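Local structure of prophage MuSo2, 43 kDa tail protein (Shewanella oneidensis, 3CDD) at residues Ser184-Gly189 / Ile301-Pro306. The protein probably serves as a trimeric baseplate hub protein in the tail of a Mu-like prophage. Residues are numbered along the deposited sequence; the frame is centred on the assembly and turned at random.
Sequences SKTKAG and INTLVP
The isobutyl group of L304 packs against the carbonyl oxygens of S184 and K185, its CG 3.6 Å from the O of S184 and its CD1 3.8 Å from the O of K185. The contact is an example of a loop pinned to a strand by a single parallel beta bridge, here K187 with L304, between strand 304-309 of the GpP fourth domain and the loop leading to strand 192-193. L304 N donates to T186 O at 2.8 Å, in the carbonyl plane, and A188 N returns a bond of 2.7 Å to L304 O, nearly straight at 170°; both backbone groups of L304 are thus used on the same partner chain. The loop is held in shape by an ST turn: S184 OG, set anti to the backbone N (chi1 -170°), accepts from T186 N. A water bonded to that hydroxyl donates to N302 O. The backbone N of S184 donates to N302 OD1 at 2.8 Å from a position tilted 34° out of the amide plane, while N302 ND2 donates to R182 O, so two bonds to the incoming chain fix the rotation of the amide. The ammonium group of K187, NZ, forms a salt bridge with E317 on the neighbouring strand 317-328. T303 OG1, bonded to N300 O, also lies 3.8 Å from A188 CB.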
loop_
_atom_site.group_PDB
_atom_site.type_symbol
_atom_site.label_atom_id
_atom_site.label_comp_id
_atom_site.label_asym_id
_atom_site.label_seq_id
_atom_site.Cartn_x
_atom_site.Cartn_y
_atom_site.Cartn_z
ATOM N N SER A 184 -25.204 -5.784 -21.561
ATOM C CA SER A 184 -25.706 -5.974 -22.923
ATOM C C SER A 184 -26.237 -7.385 -23.204
ATOM O O SER A 184 -25.869 -8.346 -22.529
ATOM C CB SER A 184 -24.595 -5.646 -23.917
ATOM O OG SER A 184 -25.074 -5.601 -25.246
ATOM N N LYS A 185 -27.103 -7.489 -24.211
ATOM C CA LYS A 185 -27.553 -8.776 -24.751
ATOM C C LYS A 185 -26.781 -9.073 -26.034
ATOM O O LYS A 185 -26.896 -10.169 -26.598
ATOM C CB LYS A 185 -29.052 -8.743 -25.081
ATOM C CG LYS A 185 -29.966 -8.364 -23.923
ATOM C CD LYS A 185 -29.832 -9.346 -22.783
ATOM C CE LYS A 185 -30.761 -8.980 -21.650
ATOM N NZ LYS A 185 -30.246 -9.568 -20.391
ATOM N N THR A 186 -26.031 -8.073 -26.504
ATOM C CA THR A 186 -25.227 -8.172 -27.725
ATOM C C THR A 186 -24.082 -9.174 -27.562
ATOM O O THR A 186 -23.351 -9.167 -26.562
ATOM C CB THR A 186 -24.675 -6.791 -28.151
ATOM O OG1 THR A 186 -25.763 -5.865 -28.243
ATOM C CG2 THR A 186 -23.981 -6.865 -29.516
ATOM N N LYS A 187 -23.945 -10.041 -28.558
ATOM C CA LYS A 187 -22.964 -11.112 -28.506
ATOM C C LYS A 187 -21.667 -10.695 -29.199
ATOM O O LYS A 187 -21.696 -10.019 -30.223
ATOM C CB LYS A 187 -23.551 -12.394 -29.101
ATOM C CG LYS A 187 -24.695 -12.977 -28.248
ATOM C CD LYS A 187 -25.231 -14.286 -28.819
ATOM C CE LYS A 187 -26.549 -14.720 -28.140
ATOM N NZ LYS A 187 -26.492 -14.743 -26.634
ATOM N N ALA A 188 -20.530 -11.073 -28.626
ATOM C CA ALA A 188 -19.255 -10.798 -29.276
ATOM C C ALA A 188 -19.182 -11.413 -30.685
ATOM O O ALA A 188 -18.390 -10.961 -31.523
ATOM C CB ALA A 188 -18.098 -11.275 -28.418
ATOM N N GLY A 189 -20.023 -12.420 -30.945
ATOM C CA GLY A 189 -19.959 -13.189 -32.179
ATOM C C GLY A 189 -18.868 -14.244 -32.170
ATOM O O GLY A 189 -18.436 -14.717 -33.228
ATOM N N ILE A 301 -15.966 -4.336 -24.842
ATOM C CA ILE A 301 -16.549 -4.503 -23.512
ATOM C C ILE A 301 -18.066 -4.557 -23.630
ATOM O O ILE A 301 -18.632 -4.102 -24.616
ATOM C CB ILE A 301 -16.165 -3.372 -22.493
ATOM C CG1 ILE A 301 -16.495 -1.972 -23.050
ATOM C CG2 ILE A 301 -14.693 -3.508 -22.031
ATOM C CD1 ILE A 301 -16.137 -0.810 -22.076
ATOM N N ASN A 302 -18.716 -5.111 -22.610
ATOM C CA ASN A 302 -20.181 -5.201 -22.570
ATOM C C ASN A 302 -20.725 -5.934 -23.784
ATOM O O ASN A 302 -21.685 -5.490 -24.429
ATOM C CB ASN A 302 -20.819 -3.818 -22.419
ATOM C CG ASN A 302 -22.211 -3.884 -21.837
ATOM O OD1 ASN A 302 -22.579 -4.886 -21.204
ATOM N ND2 ASN A 302 -23.009 -2.820 -22.048
ATOM N N THR A 303 -20.077 -7.045 -24.113
ATOM C CA THR A 303 -20.623 -8.002 -25.057
ATOM C C THR A 303 -20.547 -9.378 -24.428
ATOM O O THR A 303 -19.724 -9.617 -23.522
ATOM C CB THR A 303 -19.909 -7.997 -26.442
ATOM O OG1 THR A 303 -18.497 -8.119 -26.275
ATOM C CG2 THR A 303 -20.234 -6.717 -27.255
ATOM N N LEU A 304 -21.418 -10.273 -24.889
ATOM C CA LEU A 304 -21.525 -11.604 -24.315
ATOM C C LEU A 304 -20.712 -12.610 -25.135
ATOM O O LEU A 304 -20.724 -12.584 -26.386
ATOM C CB LEU A 304 -23.009 -12.041 -24.246
ATOM C CG LEU A 304 -24.002 -11.355 -23.289
ATOM C CD1 LEU A 304 -25.394 -11.900 -23.520
ATOM C CD2 LEU A 304 -23.616 -11.541 -21.827
ATOM N N VAL A 305 -20.031 -13.502 -24.414
ATOM C CA VAL A 305 -19.144 -14.488 -25.018
ATOM C C VAL A 305 -19.346 -15.868 -24.337
ATOM O O VAL A 305 -19.172 -15.990 -23.127
ATOM C CB VAL A 305 -17.669 -13.966 -24.967
ATOM C CG1 VAL A 305 -17.128 -13.957 -23.535
ATOM C CG2 VAL A 305 -16.778 -14.776 -25.868
ATOM N N PRO A 306 -19.789 -16.896 -25.094
ATOM C CA PRO A 306 -19.806 -18.212 -24.431
ATOM C C PRO A 306 -18.410 -18.640 -23.949
ATOM O O PRO A 306 -17.406 -18.365 -24.590
ATOM C CB PRO A 306 -20.330 -19.169 -25.520
ATOM C CG PRO A 306 -21.085 -18.303 -26.475
ATOM C CD PRO A 306 -20.321 -16.971 -26.472
HETATM O O HOH W 1 -22.559 -3.948 -26.392
HETATM O O HOH W 2 -20.737 -14.646 -28.986
#